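Local structure of biliverdin reductase (Synechocystis sp., 5B3T) at residues 45-48 with 49-52; 130-133 with 134-137; 166-170 with 171-175. The protein probably reduces biliverdin to bilirubin in the heme-degrading pathway, using NAD(P)H held by a Rossmann-type domain. All blocks are in the same frame, centred on the assembly; numbering follows the deposited sequence.

How the interactions relate
Interactions 1 and 3 illustrate how an NADP(+) pocket can be assembled from short loops far apart in sequence; interaction 2 lies beside it. Interaction 1 follows the second strand of the Rossmann sheet and interaction 2 its last strand, whereas interaction 3 comes from the C-terminal domain. Interactions 1 and 3, with centres about 16 Å apart, meet directly: Asn46 ND2 lies 3.8 Å from Trp171 CD1, and both residues bind NADP(+), absent from this chain. Interaction 2 touches neither; its centre is about 22 Å from each, with nearest atoms about 12 Å from interaction 1 and about 9 Å from interaction 3. Its Glu134 lies near Tyr23 and its His132 near Tyr105, two further NADP(+)-binding residues.

Interaction 1: 45-48 with 49-52; sequences GNSE and ANTA
Ser47 O is gripped twice by Thr51, four residues on, receiving a bond from Thr51 N at 3.1 Å and another from Thr51 OG1 at 2.8 Å. This is the strand-loop-helix corner after the second strand of the Rossmann fold, with Ser47 at the N-cap position of helix 48-58. The amide approaches nearly in line with the carbonyl, while the hydroxyl comes in above the carbonyl plane, 41° out of it, so the two donors reach the oxygen from different directions. Thr51 CB carries OG1 beside its own backbone N (chi1 -63°), turning the hydroxyl back toward the loop. Replacing Thr51 by an alanine removes OG1 and CG2, which would probably leave Ser47 O without its second donor and open a gap beside Gly45. One residue further, Ala52 N bonds to Glu48 O at 3.1 Å, continuing the first helical turn. Asn46, Ser47 and Asn50 all bind NADP(+), and the helix start sets two of them next to each other, Ser47 OG lying 3.6 Å from Asn50 CB. Asn50 OD1 is itself held by Lys53. Gly45 closes the corner from the strand side, its CA only 3.2 Å from Thr51 OG1.

Interaction 2: 130-133 with 134-137; sequences VEHI and ELLG
His132 and Leu135 lie side by side, their side chains pointing the same way as the chain leaves the last strand of the Rossmann sheet and heads for the C-terminal domain. From CB the imidazole is swung away from its backbone N (chi1 -164°), which carries the ring alongside the leucine. On one flank of the ring ND1 is hydrogen-bonded to Ser187 OG. CE1, next round, comes within 4.1 Å of Leu135 CD2. At the tip, NE2 meets Leu135 CB at 3.7 Å and Leu135 CD2 at 4.0 Å, the CB contact being a van der Waals one made obliquely to the ring. The imidazole also meets the ring of Tyr105, an NADP(+)-binding residue, with the planes at about 35°.

Just before the turn, the Glu131 side chain folds back so that OE1 accepts from His132 N at 2.7 Å, on its anti side and 16° out of the carboxylate plane. Beyond the bend, Gly137 CA makes a C-H...O contact of 3.1 Å with Ile133 O; with no side chain on Gly137, the chain can pass this close to the carbonyl as helix 137-146 begins. The turn leaving strand 128-131 packs against Leu286 and Phe287 of helix 283-300 through Ile133 and against Tyr158 of strand 153-163 through Leu135, while Glu104 of strand 100-104 holds its backbone, OE2 accepting from Ile133 N and Glu134 N.

Interaction 3: 166-170 with 171-175; sequences PAPQR and WTYHH
Pro168 lies over one face of the Tyr173 ring, its CD 3.8 Å from the ring centroid and 19° off the normal, a CH-pi contact displaced toward the CD1-CE1 rim. Ala167 adds an apolar touch on the other flank of that ring, CB reaching Tyr173 CD2 at 3.8 Å. Two residues on from Pro168, the side chains of Arg170 and Thr172 cross, with Arg170 CG 3.3 Å from Thr172 OG1. The other branch of the threonine, CG2, sits 3.5 Å above the plane of the Trp171 indole, over its centre, and so backs one face of that ring.

All this packing belongs to the loop between strand 153-163 and helix 175-178 of the C-terminal alpha/beta domain, which presents the NADP(+)-binding residues Arg170 and Trp171. A short 3-10 turn at 171-172 shapes the backbone here. Tyr173 N donates to Arg170 O at 3.0 Å from above the carbonyl plane, and His174 N follows with a bond to Trp171 O at 3.1 Å. Trp171 CG stands between its own N and carbonyl carbon (chi1 71°), which brings the indole back under Thr172.

Further out, Lys240 makes a cation-pi contact with Tyr173 and bonds to Thr172 O through NZ. His174, at the N-cap of helix 175-178, uses ND1 to cap the backbone N of Gln177.

Interaction 1: 45-48 with 49-52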
loop_
_atom_site.group_PDB
_atom_site.type_symbol
_atom_site.label_atom_id
_atom_site.label_comp_id
_atom_site.label_asym_id
_atom_site.label_seq_id
_atom_site.Cartn_x
_atom_site.Cartn_y
_atom_site.Cartn_z
ATOM N N GLY A 45 15.234 -4.496 -9.791
ATOM C CA GLY A 45 14.361 -3.462 -10.310
ATOM C C GLY A 45 13.727 -3.897 -11.614
ATOM O O GLY A 45 14.272 -4.755 -12.314
ATOM N N ASN A 46 12.576 -3.322 -11.954
ATOM C CA ASN A 46 11.871 -3.721 -13.165
ATOM C C ASN A 46 12.272 -2.908 -14.389
ATOM O O ASN A 46 12.049 -3.366 -15.516
ATOM C CB ASN A 46 10.357 -3.605 -12.963
ATOM C CG ASN A 46 9.899 -2.168 -12.816
ATOM O OD1 ASN A 46 10.110 -1.541 -11.779
ATOM N ND2 ASN A 46 9.269 -1.638 -13.857
ATOM N N SER A 47 12.858 -1.727 -14.200
ATOM C CA SER A 47 13.186 -0.826 -15.297
ATOM C C SER A 47 14.648 -0.411 -15.216
ATOM O O SER A 47 15.196 -0.244 -14.122
ATOM C CB SER A 47 12.281 0.414 -15.282
ATOM O OG SER A 47 12.475 1.175 -14.102
ATOM N N GLU A 48 15.265 -0.221 -16.388
ATOM C CA GLU A 48 16.716 -0.062 -16.468
ATOM C C GLU A 48 17.199 1.170 -15.712
ATOM O O GLU A 48 18.160 1.097 -14.938
ATOM C CB GLU A 48 17.153 0.010 -17.932
ATOM C CG GLU A 48 17.048 -1.304 -18.686
ATOM C CD GLU A 48 17.898 -1.320 -19.943
ATOM O OE1 GLU A 48 17.954 -0.284 -20.640
ATOM O OE2 GLU A 48 18.515 -2.367 -20.232
ATOM N N ALA A 49 16.554 2.318 -15.935
ATOM C CA ALA A 49 17.061 3.571 -15.383
ATOM C C ALA A 49 16.965 3.591 -13.861
ATOM O O ALA A 49 17.926 3.958 -13.175
ATOM C CB ALA A 49 16.306 4.755 -15.987
ATOM N N ASN A 50 15.811 3.204 -13.315
ATOM C CA ASN A 50 15.638 3.245 -11.866
ATOM C C ASN A 50 16.486 2.190 -11.165
ATOM O O ASN A 50 16.886 2.386 -10.011
ATOM C CB ASN A 50 14.161 3.073 -11.508
ATOM C CG ASN A 50 13.316 4.255 -11.945
ATOM O OD1 ASN A 50 13.820 5.367 -12.112
ATOM N ND2 ASN A 50 12.024 4.018 -12.140
ATOM N N THR A 51 16.767 1.071 -11.836
ATOM C CA THR A 51 17.679 0.079 -11.272
ATOM C C THR A 51 19.080 0.658 -11.121
ATOM O O THR A 51 19.733 0.478 -10.087
ATOM C CB THR A 51 17.710 -1.171 -12.153
ATOM O OG1 THR A 51 16.411 -1.773 -12.182
ATOM C CG2 THR A 51 18.721 -2.179 -11.619
ATOM N N ALA A 52 19.553 1.367 -12.150
ATOM C CA ALA A 52 20.881 1.968 -12.097
ATOM C C ALA A 52 20.977 2.995 -10.976
ATOM O O ALA A 52 21.964 3.028 -10.232
ATOM C CB ALA A 52 21.219 2.606 -13.444
#

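Interaction 2: 130-133 with 134-137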
loop_
_atom_site.group_PDB
_atom_site.type_symbol
_atom_site.label_atom_id
_atom_site.label_comp_id
_atom_site.label_asym_id
_atom_site.label_seq_id
_atom_site.Cartn_x
_atom_site.Cartn_y
_atom_site.Cartn_z
ATOM N N VAL A 130 2.891 -7.056 6.277
ATOM C CA VAL A 130 2.423 -6.126 5.258
ATOM C C VAL A 130 2.044 -4.816 5.932
ATOM O O VAL A 130 1.322 -4.814 6.936
ATOM C CB VAL A 130 1.219 -6.685 4.475
ATOM C CG1 VAL A 130 0.765 -5.689 3.410
ATOM C CG2 VAL A 130 1.558 -8.026 3.850
ATOM N N GLU A 131 2.530 -3.707 5.383
ATOM C CA GLU A 131 2.072 -2.382 5.767
ATOM C C GLU A 131 1.723 -1.590 4.516
ATOM O O GLU A 131 2.054 -1.975 3.391
ATOM C CB GLU A 131 3.117 -1.627 6.601
ATOM C CG GLU A 131 2.762 -1.498 8.083
ATOM C CD GLU A 131 1.497 -0.681 8.344
ATOM O OE1 GLU A 131 0.942 -0.078 7.400
ATOM O OE2 GLU A 131 1.053 -0.640 9.512
ATOM N N HIS A 132 1.038 -0.468 4.728
ATOM C CA HIS A 132 0.603 0.414 3.644
ATOM C C HIS A 132 0.928 1.838 4.091
ATOM O O HIS A 132 0.081 2.529 4.665
ATOM C CB HIS A 132 -0.878 0.226 3.348
ATOM C CG HIS A 132 -1.315 0.803 2.038
ATOM N ND1 HIS A 132 -2.640 0.905 1.676
ATOM C CD2 HIS A 132 -0.601 1.305 1.001
ATOM C CE1 HIS A 132 -2.725 1.444 0.473
ATOM N NE2 HIS A 132 -1.502 1.697 0.042
ATOM N N ILE A 133 2.164 2.268 3.827
ATOM C CA ILE A 133 2.690 3.522 4.344
ATOM C C ILE A 133 2.987 4.518 3.231
ATOM O O ILE A 133 2.821 5.729 3.417
ATOM C CB ILE A 133 3.953 3.273 5.199
ATOM C CG1 ILE A 133 3.624 2.360 6.379
ATOM C CG2 ILE A 133 4.550 4.585 5.699
ATOM C CD1 ILE A 133 4.840 1.869 7.139
ATOM N N GLU A 134 3.412 4.033 2.061
ATOM C CA GLU A 134 3.832 4.930 0.988
ATOM C C GLU A 134 2.698 5.853 0.555
ATOM O O GLU A 134 2.920 7.042 0.297
ATOM C CB GLU A 134 4.354 4.116 -0.197
ATOM C CG GLU A 134 5.001 4.947 -1.294
ATOM C CD GLU A 134 3.997 5.492 -2.290
ATOM O OE1 GLU A 134 2.934 4.861 -2.466
ATOM O OE2 GLU A 134 4.269 6.555 -2.888
ATOM N N LEU A 135 1.480 5.326 0.470
ATOM C CA LEU A 135 0.318 6.123 0.079
ATOM C C LEU A 135 -0.282 6.764 1.326
ATOM O O LEU A 135 -0.978 6.107 2.105
ATOM C CB LEU A 135 -0.708 5.262 -0.649
ATOM C CG LEU A 135 -1.991 5.981 -1.079
ATOM C CD1 LEU A 135 -1.688 7.056 -2.115
ATOM C CD2 LEU A 135 -3.026 4.990 -1.604
ATOM N N LEU A 136 0.003 8.054 1.519
ATOM C CA LEU A 136 -0.654 8.874 2.539
ATOM C C LEU A 136 -0.478 8.305 3.945
ATOM O O LEU A 136 -1.361 8.448 4.795
ATOM C CB LEU A 136 -2.141 9.049 2.218
ATOM C CG LEU A 136 -2.457 9.833 0.943
ATOM C CD1 LEU A 136 -3.939 9.755 0.628
ATOM C CD2 LEU A 136 -2.022 11.283 1.090
ATOM N N GLY A 137 0.662 7.661 4.204
ATOM C CA GLY A 137 0.871 7.036 5.501
ATOM C C GLY A 137 0.839 8.027 6.648
ATOM O O GLY A 137 0.258 7.753 7.701
#

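Interaction 3: 166-170 with 171-175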
loop_
_atom_site.group_PDB
_atom_site.type_symbol
_atom_site.label_atom_id
_atom_site.label_comp_id
_atom_site.label_asym_id
_atom_site.label_seq_id
_atom_site.Cartn_x
_atom_site.Cartn_y
_atom_site.Cartn_z
ATOM N N PRO A 166 1.002 12.858 -22.126
ATOM C CA PRO A 166 0.371 11.602 -22.541
ATOM C C PRO A 166 0.474 10.493 -21.497
ATOM O O PRO A 166 1.389 10.490 -20.675
ATOM C CB PRO A 166 1.154 11.231 -23.798
ATOM C CG PRO A 166 2.524 11.740 -23.516
ATOM C CD PRO A 166 2.334 13.024 -22.740
ATOM N N ALA A 167 -0.470 9.566 -21.533
ATOM C CA ALA A 167 -0.393 8.406 -20.663
ATOM C C ALA A 167 0.797 7.544 -21.074
ATOM O O ALA A 167 0.961 7.251 -22.265
ATOM C CB ALA A 167 -1.684 7.595 -20.728
ATOM N N PRO A 168 1.637 7.124 -20.137
ATOM C CA PRO A 168 2.835 6.366 -20.500
ATOM C C PRO A 168 2.510 4.923 -20.854
ATOM O O PRO A 168 1.433 4.401 -20.560
ATOM C CB PRO A 168 3.687 6.439 -19.229
ATOM C CG PRO A 168 2.664 6.484 -18.128
ATOM C CD PRO A 168 1.502 7.284 -18.677
ATOM N N GLN A 169 3.477 4.281 -21.503
ATOM C CA GLN A 169 3.397 2.849 -21.770
ATOM C C GLN A 169 4.247 2.104 -20.741
ATOM O O GLN A 169 5.290 1.521 -21.041
ATOM C CB GLN A 169 3.837 2.544 -23.199
ATOM C CG GLN A 169 3.118 1.350 -23.808
ATOM C CD GLN A 169 3.938 0.634 -24.864
ATOM O OE1 GLN A 169 5.169 0.696 -24.861
ATOM N NE2 GLN A 169 3.259 -0.056 -25.773
ATOM N N ARG A 170 3.774 2.152 -19.496
ATOM C CA ARG A 170 4.442 1.497 -18.381
ATOM C C ARG A 170 3.401 0.763 -17.541
ATOM O O ARG A 170 2.193 0.881 -17.765
ATOM C CB ARG A 170 5.240 2.500 -17.537
ATOM C CG ARG A 170 4.391 3.523 -16.806
ATOM C CD ARG A 170 5.253 4.556 -16.096
ATOM N NE ARG A 170 6.152 3.952 -15.118
ATOM C CZ ARG A 170 6.601 4.575 -14.033
ATOM N NH1 ARG A 170 6.230 5.823 -13.782
ATOM N NH2 ARG A 170 7.419 3.950 -13.196
ATOM N N TRP A 171 3.887 0.000 -16.556
ATOM C CA TRP A 171 3.025 -0.956 -15.864
ATOM C C TRP A 171 1.897 -0.276 -15.098
ATOM O O TRP A 171 0.842 -0.885 -14.889
ATOM C CB TRP A 171 3.857 -1.836 -14.926
ATOM C CG TRP A 171 4.399 -1.143 -13.702
ATOM C CD1 TRP A 171 5.624 -0.554 -13.567
ATOM C CD2 TRP A 171 3.743 -0.997 -12.436
ATOM N NE1 TRP A 171 5.764 -0.041 -12.299
ATOM C CE2 TRP A 171 4.623 -0.301 -11.585
ATOM C CE3 TRP A 171 2.493 -1.384 -11.942
ATOM C CZ2 TRP A 171 4.294 0.019 -10.268
ATOM C CZ3 TRP A 171 2.166 -1.065 -10.632
ATOM C CH2 TRP A 171 3.064 -0.371 -9.811
ATOM N N THR A 172 2.085 0.979 -14.683
ATOM C CA THR A 172 1.045 1.677 -13.933
ATOM C C THR A 172 -0.177 2.010 -14.781
ATOM O O THR A 172 -1.230 2.330 -14.218
ATOM C CB THR A 172 1.609 2.957 -13.313
ATOM O OG1 THR A 172 2.312 3.706 -14.311
ATOM C CG2 THR A 172 2.559 2.624 -12.166
ATOM N N TYR A 173 -0.067 1.952 -16.109
ATOM C CA TYR A 173 -1.204 2.133 -17.005
ATOM C C TYR A 173 -1.496 0.862 -17.794
ATOM O O TYR A 173 -2.188 0.908 -18.815
ATOM C CB TYR A 173 -0.965 3.312 -17.952
ATOM C CG TYR A 173 -1.213 4.661 -17.314
ATOM C CD1 TYR A 173 -0.339 5.173 -16.365
ATOM C CD2 TYR A 173 -2.325 5.419 -17.657
ATOM C CE1 TYR A 173 -0.563 6.405 -15.777
ATOM C CE2 TYR A 173 -2.559 6.652 -17.075
ATOM C CZ TYR A 173 -1.674 7.139 -16.136
ATOM O OH TYR A 173 -1.904 8.363 -15.554
ATOM N N HIS A 174 -0.972 -0.270 -17.332
ATOM C CA HIS A 174 -1.143 -1.565 -17.977
ATOM C C HIS A 174 -2.222 -2.332 -17.220
ATOM O O HIS A 174 -2.111 -2.520 -16.004
ATOM C CB HIS A 174 0.189 -2.320 -17.979
ATOM C CG HIS A 174 0.159 -3.630 -18.703
ATOM N ND1 HIS A 174 -0.146 -4.819 -18.077
ATOM C CD2 HIS A 174 0.427 -3.942 -19.994
ATOM C CE1 HIS A 174 -0.078 -5.806 -18.954
ATOM N NE2 HIS A 174 0.267 -5.300 -20.125
ATOM N N HIS A 175 -3.268 -2.757 -17.938
ATOM C CA HIS A 175 -4.438 -3.362 -17.300
ATOM C C HIS A 175 -4.052 -4.472 -16.328
ATOM O O HIS A 175 -4.471 -4.468 -15.164
ATOM C CB HIS A 175 -5.397 -3.908 -18.362
ATOM C CG HIS A 175 -6.287 -2.872 -18.976
ATOM N ND1 HIS A 175 -7.361 -2.325 -18.308
ATOM C CD2 HIS A 175 -6.280 -2.305 -20.206
ATOM C CE1 HIS A 175 -7.969 -1.455 -19.095
ATOM N NE2 HIS A 175 -7.334 -1.425 -20.252
#